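Superoxide dismutase [Fe] (Aquifex pyrophilus, PDB 1COJ) converts superoxide radicals into hydrogen peroxide and molecular oxygen at a single iron ion held in each subunit of a homotetramer. Local coordinates at residues His10-Asn15 and Glu22-His27; Lys33-Lys38 and Glu71-Met76; Glu117-Ala122 and Ala183-Ile188; Ile157-Ile162 and Glu198-Ala203. One frame throughout, in Å; residues are numbered along the deposited sequence.

In the fold
Contacts 1 and 2 both use helix 21-47 and lie about 18 Å apart, centre to centre, within the alpha-hairpin region; contact 1 contains the iron ligand His27, and in contact 2 the side chain of Tyr35 comes to about 5 Å from the iron. Contacts 3 and 4 belong to the alpha/beta part around strands 128-134, 139-145 and 157-163. Their centres are about 17 Å apart, yet they touch: Phe184 CE2 lies 3.7 Å from Ile162 CG1, and Leu118 packs on Ile160. Strand 157-163 also reaches the iron ligand Asp163, which lies about 12 Å from Leu118 of contact 3, side chain to side chain. Contact 4 is remote from the metal.

Contact 1 (His10-Asn15 and Glu22-His27); sequences HLKPQN and EQIEPH. With FE (Fe (III) ion), chain B.
The ammonium group of Lys12 is gripped by two carboxylates of helix 21-47: Lys12 NZ donates a hydrogen bond of 2.8 Å to Glu25 OE2 within a salt bridge, and a second salt bridge joins it to Glu29. The donor reaches OE2 on its syn side but 30° out of the carboxylate plane. Lys12 spans the distance because its chain is fully extended beyond CG, whereas Glu25 bends at chi2 (68°) to turn its carboxylate toward the amine. With an alanine in place of Lys12, Glu25 and Glu29 would probably lose their shared positive partner, and with it the polar tie between segment 10-15 and the helix.

Beneath the ion pair the contact is apolar. The branch methyl of Ile24 does the touching, with CG2 4.1 Å from Pro13 CD, the two side chains lying aslant. The same methyl sits 3.5 Å from Pro13 O, a carbonyl that the contact buries and for which the model offers no hydrogen-bond partner. One turn further on, His27 NE2 binds the iron at 2.1 Å, and a water oxygen completes the site at 2.0 Å from the iron together with His81, Asp163 and His167.

The loop 10-15 thus lies along the first turns of helix 21-47, where Leu16 and Ile19 also pack on Ile24, while Pro13 reaches across to Phe85 and Leu11 to Glu82, both on helix 63-86.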
loop_
_atom_site.group_PDB
_atom_site.type_symbol
_atom_site.label_atom_id
_atom_site.label_comp_id
_atom_site.label_asym_id
_atom_site.label_seq_id
_atom_site.Cartn_x
_atom_site.Cartn_y
_atom_site.Cartn_z
ATOM N N HIS A 10 -12.394 27.261 -13.748
ATOM C CA HIS A 10 -13.761 27.647 -13.433
ATOM C C HIS A 10 -14.361 26.873 -12.255
ATOM O O HIS A 10 -15.451 27.198 -11.789
ATOM C CB HIS A 10 -14.656 27.498 -14.668
ATOM C CG HIS A 10 -14.984 26.081 -15.025
ATOM N ND1 HIS A 10 -14.257 25.340 -15.928
ATOM C CD2 HIS A 10 -16.002 25.274 -14.617
ATOM C CE1 HIS A 10 -14.801 24.149 -16.067
ATOM N NE2 HIS A 10 -15.860 24.081 -15.284
ATOM N N LEU A 11 -13.654 25.844 -11.800
ATOM C CA LEU A 11 -14.103 25.008 -10.687
ATOM C C LEU A 11 -13.659 25.522 -9.317
ATOM O O LEU A 11 -14.108 25.014 -8.292
ATOM C CB LEU A 11 -13.570 23.583 -10.879
ATOM C CG LEU A 11 -14.502 22.444 -11.295
ATOM C CD1 LEU A 11 -15.572 22.906 -12.253
ATOM C CD2 LEU A 11 -13.670 21.323 -11.897
ATOM N N LYS A 12 -12.760 26.504 -9.297
ATOM C CA LYS A 12 -12.237 27.050 -8.044
ATOM C C LYS A 12 -13.295 27.741 -7.177
ATOM O O LYS A 12 -13.876 28.754 -7.578
ATOM C CB LYS A 12 -11.097 28.022 -8.336
ATOM C CG LYS A 12 -10.303 28.436 -7.117
ATOM C CD LYS A 12 -9.187 29.369 -7.532
ATOM C CE LYS A 12 -8.360 29.816 -6.348
ATOM N NZ LYS A 12 -7.329 30.787 -6.793
ATOM N N PRO A 13 -13.544 27.210 -5.967
ATOM C CA PRO A 13 -14.526 27.759 -5.026
ATOM C C PRO A 13 -13.968 29.016 -4.368
ATOM O O PRO A 13 -12.749 29.182 -4.257
ATOM C CB PRO A 13 -14.675 26.642 -3.982
ATOM C CG PRO A 13 -14.076 25.428 -4.631
ATOM C CD PRO A 13 -12.938 25.989 -5.415
ATOM N N GLN A 14 -14.859 29.886 -3.910
ATOM C CA GLN A 14 -14.444 31.115 -3.255
ATOM C C GLN A 14 -15.512 31.557 -2.265
ATOM O O GLN A 14 -16.705 31.364 -2.490
ATOM C CB GLN A 14 -14.209 32.216 -4.290
ATOM C CG GLN A 14 -12.895 32.970 -4.116
ATOM C CD GLN A 14 -11.677 32.072 -4.282
ATOM O OE1 GLN A 14 -11.194 31.476 -3.321
ATOM N NE2 GLN A 14 -11.194 31.958 -5.506
ATOM N N ASN A 15 -15.062 32.106 -1.144
ATOM C CA ASN A 15 -15.918 32.612 -0.082
ATOM C C ASN A 15 -16.817 31.539 0.521
ATOM O O ASN A 15 -17.975 31.804 0.851
ATOM C CB ASN A 15 -16.748 33.806 -0.573
ATOM C CG ASN A 15 -15.890 34.947 -1.080
ATOM O OD1 ASN A 15 -14.801 35.192 -0.573
ATOM N ND2 ASN A 15 -16.372 35.643 -2.095
ATOM N N GLU A 22 -7.847 31.233 1.946
ATOM C CA GLU A 22 -6.461 30.943 2.275
ATOM C C GLU A 22 -6.233 29.434 2.199
ATOM O O GLU A 22 -5.161 28.984 1.809
ATOM C CB GLU A 22 -6.133 31.454 3.682
ATOM C CG GLU A 22 -4.670 31.280 4.086
ATOM C CD GLU A 22 -4.354 31.776 5.498
ATOM O OE1 GLU A 22 -3.153 31.927 5.815
ATOM O OE2 GLU A 22 -5.292 32.008 6.296
ATOM N N GLN A 23 -7.242 28.665 2.595
ATOM C CA GLN A 23 -7.175 27.208 2.561
ATOM C C GLN A 23 -7.325 26.701 1.124
ATOM O O GLN A 23 -6.601 25.797 0.688
ATOM C CB GLN A 23 -8.282 26.621 3.447
ATOM C CG GLN A 23 -8.395 25.105 3.427
ATOM C CD GLN A 23 -7.164 24.420 3.969
ATOM O OE1 GLN A 23 -7.036 24.208 5.174
ATOM N NE2 GLN A 23 -6.241 24.082 3.081
ATOM N N ILE A 24 -8.259 27.298 0.393
ATOM C CA ILE A 24 -8.528 26.922 -0.990
ATOM C C ILE A 24 -7.354 27.180 -1.940
ATOM O O ILE A 24 -7.054 26.350 -2.800
ATOM C CB ILE A 24 -9.780 27.663 -1.527
ATOM C CG1 ILE A 24 -11.034 27.216 -0.768
ATOM C CG2 ILE A 24 -9.941 27.443 -3.029
ATOM C CD1 ILE A 24 -11.379 25.748 -0.935
ATOM N N GLU A 25 -6.675 28.309 -1.756
ATOM C CA GLU A 25 -5.566 28.698 -2.626
ATOM C C GLU A 25 -4.501 27.627 -2.898
ATOM O O GLU A 25 -4.342 27.192 -4.044
ATOM C CB GLU A 25 -4.927 30.005 -2.128
ATOM C CG GLU A 25 -3.931 30.649 -3.102
ATOM C CD GLU A 25 -4.581 31.204 -4.371
ATOM O OE1 GLU A 25 -3.837 31.599 -5.297
ATOM O OE2 GLU A 25 -5.828 31.259 -4.447
ATOM N N PRO A 26 -3.775 27.169 -1.861
ATOM C CA PRO A 26 -2.755 26.150 -2.116
ATOM C C PRO A 26 -3.336 24.816 -2.580
ATOM O O PRO A 26 -2.723 24.111 -3.382
ATOM C CB PRO A 26 -2.049 26.027 -0.765
ATOM C CG PRO A 26 -3.134 26.321 0.212
ATOM C CD PRO A 26 -3.828 27.503 -0.425
ATOM N N HIS A 27 -4.530 24.489 -2.104
ATOM C CA HIS A 27 -5.175 23.231 -2.468
ATOM C C HIS A 27 -5.456 23.172 -3.966
ATOM O O HIS A 27 -5.153 22.171 -4.624
ATOM C CB HIS A 27 -6.473 23.045 -1.675
ATOM C CG HIS A 27 -6.950 21.627 -1.613
ATOM N ND1 HIS A 27 -8.136 21.234 -1.029
ATOM C CD2 HIS A 27 -6.372 20.484 -2.071
ATOM C CE1 HIS A 27 -8.238 19.902 -1.147
ATOM N NE2 HIS A 27 -7.190 19.399 -1.774
HETATM FE FE FE B . -6.551 17.364 -1.815
HETATM O O HOH W 1 -6.161 15.403 -1.745
#

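Contact 2 (Lys33-Lys38 and Glu71-Met76); sequences KGYVAK and ETFNYM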
loop_
_atom_site.group_PDB
_atom_site.type_symbol
_atom_site.label_atom_id
_atom_site.label_comp_id
_atom_site.label_asym_id
_atom_site.label_seq_id
_atom_site.Cartn_x
_atom_site.Cartn_y
_atom_site.Cartn_z
ATOM N N LYS A 33 -3.357 21.423 -9.386
ATOM C CA LYS A 33 -2.639 21.693 -10.617
ATOM C C LYS A 33 -1.358 20.876 -10.738
ATOM O O LYS A 33 -0.911 20.575 -11.850
ATOM C CB LYS A 33 -2.379 23.192 -10.762
ATOM C CG LYS A 33 -3.669 23.981 -10.920
ATOM C CD LYS A 33 -3.427 25.426 -11.306
ATOM C CE LYS A 33 -4.749 26.125 -11.579
ATOM N NZ LYS A 33 -4.535 27.518 -12.057
ATOM N N GLY A 34 -0.812 20.462 -9.597
ATOM C CA GLY A 34 0.396 19.654 -9.592
ATOM C C GLY A 34 0.122 18.267 -10.143
ATOM O O GLY A 34 0.966 17.688 -10.837
ATOM N N TYR A 35 -1.062 17.736 -9.844
ATOM C CA TYR A 35 -1.462 16.417 -10.329
ATOM C C TYR A 35 -1.675 16.464 -11.835
ATOM O O TYR A 35 -1.365 15.504 -12.542
ATOM C CB TYR A 35 -2.743 15.939 -9.641
ATOM C CG TYR A 35 -2.596 15.760 -8.149
ATOM C CD1 TYR A 35 -1.557 14.996 -7.620
ATOM C CD2 TYR A 35 -3.478 16.375 -7.263
ATOM C CE1 TYR A 35 -1.394 14.852 -6.240
ATOM C CE2 TYR A 35 -3.324 16.236 -5.882
ATOM C CZ TYR A 35 -2.280 15.472 -5.380
ATOM O OH TYR A 35 -2.132 15.305 -4.018
ATOM N N VAL A 36 -2.210 17.580 -12.324
ATOM C CA VAL A 36 -2.445 17.752 -13.755
ATOM C C VAL A 36 -1.101 17.764 -14.491
ATOM O O VAL A 36 -0.915 17.050 -15.485
ATOM C CB VAL A 36 -3.234 19.064 -14.049
ATOM C CG1 VAL A 36 -3.327 19.311 -15.555
ATOM C CG2 VAL A 36 -4.635 18.982 -13.440
ATOM N N ALA A 37 -0.153 18.529 -13.958
ATOM C CA ALA A 37 1.172 18.637 -14.557
ATOM C C ALA A 37 1.896 17.292 -14.603
ATOM O O ALA A 37 2.475 16.924 -15.628
ATOM C CB ALA A 37 2.003 19.659 -13.798
ATOM N N LYS A 38 1.872 16.560 -13.497
ATOM C CA LYS A 38 2.539 15.267 -13.439
ATOM C C LYS A 38 1.881 14.209 -14.314
ATOM O O LYS A 38 2.571 13.379 -14.917
ATOM C CB LYS A 38 2.671 14.795 -11.993
ATOM C CG LYS A 38 3.847 15.425 -11.278
ATOM C CD LYS A 38 5.147 15.052 -11.968
ATOM C CE LYS A 38 6.325 15.725 -11.311
ATOM N NZ LYS A 38 7.590 15.202 -11.874
ATOM N N GLU A 71 0.486 6.796 -12.753
ATOM C CA GLU A 71 -0.546 7.323 -13.626
ATOM C C GLU A 71 -1.871 7.295 -12.872
ATOM O O GLU A 71 -2.653 8.243 -12.957
ATOM C CB GLU A 71 -0.671 6.498 -14.905
ATOM C CG GLU A 71 -1.705 7.055 -15.887
ATOM C CD GLU A 71 -1.869 6.186 -17.119
ATOM O OE1 GLU A 71 -1.857 4.948 -16.969
ATOM O OE2 GLU A 71 -2.009 6.734 -18.234
ATOM N N THR A 72 -2.118 6.220 -12.122
ATOM C CA THR A 72 -3.358 6.097 -11.361
ATOM C C THR A 72 -3.389 7.103 -10.212
ATOM O O THR A 72 -4.436 7.677 -9.911
ATOM C CB THR A 72 -3.584 4.661 -10.796
ATOM O OG1 THR A 72 -2.554 4.329 -9.862
ATOM C CG2 THR A 72 -3.597 3.637 -11.916
ATOM N N PHE A 73 -2.235 7.338 -9.593
ATOM C CA PHE A 73 -2.133 8.281 -8.483
ATOM C C PHE A 73 -2.486 9.693 -8.936
ATOM O O PHE A 73 -3.341 10.357 -8.339
ATOM C CB PHE A 73 -0.719 8.275 -7.889
ATOM C CG PHE A 73 -0.559 9.176 -6.693
ATOM C CD1 PHE A 73 -1.032 8.784 -5.444
ATOM C CD2 PHE A 73 0.036 10.432 -6.827
ATOM C CE1 PHE A 73 -0.916 9.628 -4.340
ATOM C CE2 PHE A 73 0.157 11.284 -5.733
ATOM C CZ PHE A 73 -0.323 10.884 -4.486
ATOM N N ASN A 74 -1.850 10.129 -10.016
ATOM C CA ASN A 74 -2.072 11.467 -10.535
ATOM C C ASN A 74 -3.413 11.679 -11.224
ATOM O O ASN A 74 -4.069 12.704 -11.004
ATOM C CB ASN A 74 -0.896 11.896 -11.418
ATOM C CG ASN A 74 0.390 12.085 -10.616
ATOM O OD1 ASN A 74 1.276 11.234 -10.623
ATOM N ND2 ASN A 74 0.476 13.190 -9.905
ATOM N N TYR A 75 -3.861 10.698 -12.002
ATOM C CA TYR A 75 -5.140 10.839 -12.685
ATOM C C TYR A 75 -6.273 10.907 -11.674
ATOM O O TYR A 75 -7.192 11.716 -11.820
ATOM C CB TYR A 75 -5.373 9.702 -13.680
ATOM C CG TYR A 75 -6.594 9.910 -14.548
ATOM C CD1 TYR A 75 -6.728 11.048 -15.347
ATOM C CD2 TYR A 75 -7.626 8.975 -14.559
ATOM C CE1 TYR A 75 -7.866 11.251 -16.133
ATOM C CE2 TYR A 75 -8.767 9.166 -15.340
ATOM C CZ TYR A 75 -8.881 10.305 -16.123
ATOM O OH TYR A 75 -10.012 10.500 -16.884
ATOM N N MET A 76 -6.216 10.056 -10.651
ATOM C CA MET A 76 -7.245 10.071 -9.618
ATOM C C MET A 76 -7.147 11.377 -8.840
ATOM O O MET A 76 -8.159 11.932 -8.416
ATOM C CB MET A 76 -7.119 8.865 -8.686
ATOM C CG MET A 76 -7.656 7.572 -9.283
ATOM S SD MET A 76 -9.440 7.607 -9.561
ATOM C CE MET A 76 -9.551 8.147 -11.280
#
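The contact lies midway along the alpha-hairpin of iron/manganese superoxide dismutases, where helices 21-47 and 63-86 pack against each other. The axes of the short segments approach to 8.4 Å with their directions 137° apart, so the pairing is antiparallel but clearly splayed. Tyr35 and Asn74 mark the narrowest point, their CA atoms 5.0 Å apart. The amide of Asn74 comes to the edge of the Tyr35 ring, near its plane, and the two flat groups are turned 53° from each other. The amide also rests against the first methylene of Lys38, CB, before that chain bends at chi2 and carries its amine away to Glu41.

Tyr35 CE1 meets Phe73 CE2 at 3.9 Å, the side chains crossing aslant. CG of Tyr35 stands opposite its own carbonyl carbon (chi1 -63°), which puts the ring beside Phe73 and His81 and its hydroxyl in a hydrogen bond with His148 NE2. Tyr35 is thus a second-shell residue, next to the iron ligands His81 and His167 and about 5 Å from the metal at its nearest side-chain atom. Asn60 of the fourth subunit packs on Tyr35, Phe73 and Asn74, while Ile42 from helix 21-47 and Val78 from helix 63-86 continue the packing between the two helices.

Contact 3 (Glu117-Ala122 and Ala183-Ile188); sequences ELKAAA and AFFKNI
Phe185 carries this contact, its ring reaching from the last turns of helix 177-186 to two neighbouring residues of helix 111-124. The far corner of the ring, CZ, lies 4.0 Å from Leu118 CD1 and equally far from Leu118 CB; both leucine carbons come at the ring edge, near its plane. Lys119 approaches from another direction, with Lys119 NZ 3.5 Å from Phe185 CD2. Lower in the same chain, Lys119 CG is 4.1 Å from Phe185 CE2, which means that the lysine meets the ring at CG and again at NZ. The bend at chi4 (-62°) brings the amine back beside CD2 and CE2, at an oblique angle to the ring, and a salt bridge to Asp182, just before the 183-188 segment, supplies its charge partner. A serine in place of Phe185 would probably open a gap beside Leu118 and leave Lys119 without the ring that its CG and amine meet.

Both helices belong to the C-terminal alpha/beta domain of the iron/manganese superoxide dismutases, in which helices pack on a three-stranded antiparallel sheet. No backbone comes close here: the nearest CA atoms, of Lys119 and Phe185, are 9.6 Å apart, so side chains alone bridge the two segments.

Further out, Leu118 packs on Leu131 of strand 128-134 and Ile160 of strand 157-163, while Phe184, the neighbour of Phe185, packs on Ile160 and Ile162. Arg177, at the start of helix 177-186, also ties the two helices by a hydrogen bond to Ala122 O, and Glu117 forms a salt bridge with Arg54 of the third subunit.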
loop_
_atom_site.group_PDB
_atom_site.type_symbol
_atom_site.label_atom_id
_atom_site.label_comp_id
_atom_site.label_asym_id
_atom_site.label_seq_id
_atom_site.Cartn_x
_atom_site.Cartn_y
_atom_site.Cartn_z
ATOM N N GLU A 117 -22.719 7.913 8.322
ATOM C CA GLU A 117 -21.840 6.983 7.634
ATOM C C GLU A 117 -20.720 7.730 6.919
ATOM O O GLU A 117 -19.557 7.321 6.978
ATOM C CB GLU A 117 -22.638 6.143 6.638
ATOM C CG GLU A 117 -21.944 4.860 6.194
ATOM C CD GLU A 117 -21.735 3.864 7.329
ATOM O OE1 GLU A 117 -20.860 2.988 7.195
ATOM O OE2 GLU A 117 -22.444 3.946 8.353
ATOM N N LEU A 118 -21.064 8.833 6.256
ATOM C CA LEU A 118 -20.072 9.627 5.542
ATOM C C LEU A 118 -19.064 10.266 6.481
ATOM O O LEU A 118 -17.865 10.253 6.204
ATOM C CB LEU A 118 -20.735 10.700 4.674
ATOM C CG LEU A 118 -20.983 10.331 3.209
ATOM C CD1 LEU A 118 -21.695 11.478 2.501
ATOM C CD2 LEU A 118 -19.655 10.007 2.521
ATOM N N LYS A 119 -19.547 10.822 7.590
ATOM C CA LYS A 119 -18.663 11.457 8.562
ATOM C C LYS A 119 -17.717 10.417 9.151
ATOM O O LYS A 119 -16.528 10.681 9.331
ATOM C CB LYS A 119 -19.463 12.128 9.682
ATOM C CG LYS A 119 -20.327 13.296 9.236
ATOM C CD LYS A 119 -21.005 13.931 10.441
ATOM C CE LYS A 119 -22.000 15.013 10.048
ATOM N NZ LYS A 119 -21.390 16.162 9.326
ATOM N N ALA A 120 -18.240 9.222 9.402
ATOM C CA ALA A 120 -17.444 8.132 9.958
ATOM C C ALA A 120 -16.319 7.730 9.001
ATOM O O ALA A 120 -15.160 7.602 9.413
ATOM C CB ALA A 120 -18.334 6.935 10.264
ATOM N N ALA A 121 -16.660 7.555 7.725
ATOM C CA ALA A 121 -15.681 7.183 6.707
ATOM C C ALA A 121 -14.633 8.280 6.561
ATOM O O ALA A 121 -13.446 7.996 6.407
ATOM C CB ALA A 121 -16.368 6.913 5.366
ATOM N N ALA A 122 -15.071 9.536 6.641
ATOM C CA ALA A 122 -14.162 10.673 6.528
ATOM C C ALA A 122 -13.180 10.711 7.699
ATOM O O ALA A 122 -12.041 11.156 7.554
ATOM C CB ALA A 122 -14.950 11.975 6.450
ATOM N N ALA A 183 -18.133 21.730 7.970
ATOM C CA ALA A 183 -18.065 22.857 7.045
ATOM C C ALA A 183 -18.305 22.387 5.611
ATOM O O ALA A 183 -19.007 23.047 4.851
ATOM C CB ALA A 183 -16.722 23.566 7.164
ATOM N N PHE A 184 -17.759 21.224 5.261
ATOM C CA PHE A 184 -17.941 20.670 3.920
ATOM C C PHE A 184 -19.435 20.483 3.632
ATOM O O PHE A 184 -19.931 20.872 2.570
ATOM C CB PHE A 184 -17.202 19.329 3.771
ATOM C CG PHE A 184 -17.451 18.651 2.451
ATOM C CD1 PHE A 184 -16.643 18.922 1.352
ATOM C CD2 PHE A 184 -18.511 17.759 2.299
ATOM C CE1 PHE A 184 -16.892 18.318 0.119
ATOM C CE2 PHE A 184 -18.766 17.153 1.073
ATOM C CZ PHE A 184 -17.953 17.434 -0.018
ATOM N N PHE A 185 -20.148 19.887 4.581
ATOM C CA PHE A 185 -21.580 19.666 4.421
ATOM C C PHE A 185 -22.393 20.955 4.277
ATOM O O PHE A 185 -23.440 20.957 3.630
ATOM C CB PHE A 185 -22.119 18.810 5.565
ATOM C CG PHE A 185 -21.893 17.336 5.369
ATOM C CD1 PHE A 185 -22.789 16.582 4.615
ATOM C CD2 PHE A 185 -20.777 16.708 5.908
ATOM C CE1 PHE A 185 -22.576 15.221 4.401
ATOM C CE2 PHE A 185 -20.553 15.346 5.699
ATOM C CZ PHE A 185 -21.453 14.603 4.944
ATOM N N LYS A 186 -21.901 22.049 4.856
ATOM C CA LYS A 186 -22.592 23.338 4.777
ATOM C C LYS A 186 -22.481 23.977 3.397
ATOM O O LYS A 186 -23.273 24.857 3.056
ATOM C CB LYS A 186 -22.029 24.336 5.795
ATOM C CG LYS A 186 -22.320 24.041 7.243
ATOM C CD LYS A 186 -22.031 25.280 8.079
ATOM C CE LYS A 186 -22.087 24.995 9.572
ATOM N NZ LYS A 186 -20.917 24.196 10.039
ATOM N N ASN A 187 -21.509 23.548 2.602
ATOM C CA ASN A 187 -21.315 24.137 1.286
ATOM C C ASN A 187 -21.607 23.228 0.102
ATOM O O ASN A 187 -21.190 23.523 -1.020
ATOM C CB ASN A 187 -19.892 24.687 1.172
ATOM C CG ASN A 187 -19.625 25.800 2.153
ATOM O OD1 ASN A 187 -19.083 25.588 3.229
ATOM N ND2 ASN A 187 -19.991 27.001 1.774
ATOM N N ILE A 188 -22.367 22.161 0.321
ATOM C CA ILE A 188 -22.675 21.236 -0.761
ATOM C C ILE A 188 -23.667 21.800 -1.771
ATOM O O ILE A 188 -24.733 22.302 -1.406
ATOM C CB ILE A 188 -23.204 19.882 -0.232
ATOM C CG1 ILE A 188 -22.095 19.151 0.529
ATOM C CG2 ILE A 188 -23.700 19.020 -1.389
ATOM C CD1 ILE A 188 -22.512 17.805 1.105
#

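Contact 4 (Ile157-Ile162 and Glu198-Ala203); sequences IPLIVI and EKAMKA
Ala200 and Ile157 form the tight part of this contact, with Ala200 CB 3.8 Å from Ile157 CG2. The same alanine methyl also meets Leu159 CD2 at 4.1 Å, so it touches branches of both Ile157 and Leu159. A small side chain at Ala200 lets helix and strand come close, and the CA atoms of Ile157 and Ala200 are 6.4 Å apart. Ile157 extends the touching surface along the helix: with chi2 at 173° its longer branch is stretched out, and CD1 passes over the backbone of Ala200 to reach Ala203 CB, one turn on, at a looser 4.3 Å. Every one of these four residues is buried, and no hydrogen bond crosses between the segments.

The outward side of the helix is different in character. Glu198 and Lys202, both exposed, pair with each other across one turn, Lys202 NZ donating a 3.0 Å hydrogen bond to the anti lone pair of Glu198 OE2 within a salt bridge. Their polar ends take no part in the apolar seam.

At Leu159 the chain turns a corner: Leu159 and Ile160 both face Leu131, a classic beta bulge, and Arg196 of the helix donates a hydrogen bond to Leu159 O. Helix 190-207 therefore lies against the bulged strand 157-163, outermost in the sheet within this chain, with Leu133 of strand 128-134 also touching Ala200 and Phe210 of the third subunit packing on Ile157.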
loop_
_atom_site.group_PDB
_atom_site.type_symbol
_atom_site.label_atom_id
_atom_site.label_comp_id
_atom_site.label_asym_id
_atom_site.label_seq_id
_atom_site.Cartn_x
_atom_site.Cartn_y
_atom_site.Cartn_z
ATOM N N ILE A 157 -19.429 4.996 -9.376
ATOM C CA ILE A 157 -19.762 6.308 -9.933
ATOM C C ILE A 157 -19.904 7.222 -8.712
ATOM O O ILE A 157 -20.848 7.090 -7.935
ATOM C CB ILE A 157 -21.084 6.276 -10.727
ATOM C CG1 ILE A 157 -20.995 5.236 -11.846
ATOM C CG2 ILE A 157 -21.368 7.647 -11.331
ATOM C CD1 ILE A 157 -22.298 5.019 -12.580
ATOM N N PRO A 158 -18.950 8.148 -8.518
ATOM C CA PRO A 158 -18.926 9.092 -7.389
ATOM C C PRO A 158 -20.019 10.148 -7.391
ATOM O O PRO A 158 -20.240 10.815 -8.401
ATOM C CB PRO A 158 -17.556 9.765 -7.527
ATOM C CG PRO A 158 -16.785 8.878 -8.463
ATOM C CD PRO A 158 -17.825 8.411 -9.425
ATOM N N LEU A 159 -20.664 10.330 -6.244
ATOM C CA LEU A 159 -21.712 11.332 -6.108
ATOM C C LEU A 159 -21.196 12.411 -5.172
ATOM O O LEU A 159 -21.227 13.593 -5.506
ATOM C CB LEU A 159 -22.999 10.718 -5.549
ATOM C CG LEU A 159 -23.624 9.557 -6.330
ATOM C CD1 LEU A 159 -24.923 9.141 -5.668
ATOM C CD2 LEU A 159 -23.866 9.943 -7.785
ATOM N N ILE A 160 -20.733 12.003 -3.992
ATOM C CA ILE A 160 -20.186 12.940 -3.009
ATOM C C ILE A 160 -18.754 12.511 -2.703
ATOM O O ILE A 160 -18.506 11.344 -2.379
ATOM C CB ILE A 160 -21.010 12.960 -1.694
ATOM C CG1 ILE A 160 -22.428 13.473 -1.960
ATOM C CG2 ILE A 160 -20.303 13.818 -0.638
ATOM C CD1 ILE A 160 -23.322 13.501 -0.722
ATOM N N VAL A 161 -17.818 13.452 -2.809
ATOM C CA VAL A 161 -16.404 13.175 -2.571
ATOM C C VAL A 161 -15.816 14.127 -1.527
ATOM O O VAL A 161 -15.843 15.346 -1.704
ATOM C CB VAL A 161 -15.595 13.305 -3.890
ATOM C CG1 VAL A 161 -14.134 13.028 -3.647
ATOM C CG2 VAL A 161 -16.138 12.344 -4.936
ATOM N N ILE A 162 -15.294 13.570 -0.439
ATOM C CA ILE A 162 -14.699 14.372 0.624
ATOM C C ILE A 162 -13.202 14.100 0.709
ATOM O O ILE A 162 -12.775 12.956 0.881
ATOM C CB ILE A 162 -15.319 14.066 2.013
ATOM C CG1 ILE A 162 -16.846 14.121 1.949
ATOM C CG2 ILE A 162 -14.804 15.069 3.049
ATOM C CD1 ILE A 162 -17.531 13.808 3.276
ATOM N N GLU A 198 -28.723 11.470 -11.267
ATOM C CA GLU A 198 -29.580 11.197 -12.414
ATOM C C GLU A 198 -28.803 10.435 -13.485
ATOM O O GLU A 198 -29.271 9.414 -14.004
ATOM C CB GLU A 198 -30.120 12.506 -12.995
ATOM C CG GLU A 198 -31.166 12.336 -14.091
ATOM C CD GLU A 198 -32.478 11.715 -13.597
ATOM O OE1 GLU A 198 -32.736 11.737 -12.370
ATOM O OE2 GLU A 198 -33.265 11.214 -14.438
ATOM N N LYS A 199 -27.604 10.928 -13.784
ATOM C CA LYS A 199 -26.742 10.315 -14.785
ATOM C C LYS A 199 -26.299 8.927 -14.342
ATOM O O LYS A 199 -26.292 7.986 -15.137
ATOM C CB LYS A 199 -25.522 11.198 -15.044
ATOM C CG LYS A 199 -25.863 12.554 -15.631
ATOM C CD LYS A 199 -24.615 13.333 -15.985
ATOM C CE LYS A 199 -24.973 14.595 -16.748
ATOM N NZ LYS A 199 -23.776 15.337 -17.227
ATOM N N ALA A 200 -25.954 8.798 -13.063
ATOM C CA ALA A 200 -25.516 7.524 -12.504
ATOM C C ALA A 200 -26.605 6.457 -12.646
ATOM O O ALA A 200 -26.332 5.334 -13.072
ATOM C CB ALA A 200 -25.116 7.698 -11.040
ATOM N N MET A 201 -27.839 6.829 -12.321
ATOM C CA MET A 201 -28.967 5.908 -12.417
ATOM C C MET A 201 -29.282 5.521 -13.863
ATOM O O MET A 201 -29.594 4.361 -14.144
ATOM C CB MET A 201 -30.208 6.482 -11.736
ATOM C CG MET A 201 -30.105 6.535 -10.216
ATOM S SD MET A 201 -29.660 4.942 -9.458
ATOM C CE MET A 201 -31.107 3.986 -9.788
ATOM N N LYS A 202 -29.198 6.501 -14.761
ATOM C CA LYS A 202 -29.440 6.224 -16.178
ATOM C C LYS A 202 -28.376 5.263 -16.682
ATOM O O LYS A 202 -28.687 4.299 -17.384
ATOM C CB LYS A 202 -29.392 7.505 -17.005
ATOM C CG LYS A 202 -30.769 8.075 -17.303
ATOM C CD LYS A 202 -30.743 9.536 -17.663
ATOM C CE LYS A 202 -32.149 10.073 -17.846
ATOM N NZ LYS A 202 -32.304 11.402 -17.228
ATOM N N ALA A 203 -27.133 5.479 -16.254
ATOM C CA ALA A 203 -26.019 4.611 -16.632
ATOM C C ALA A 203 -26.222 3.201 -16.082
ATOM O O ALA A 203 -25.966 2.216 -16.781
ATOM C CB ALA A 203 -24.704 5.183 -16.131
#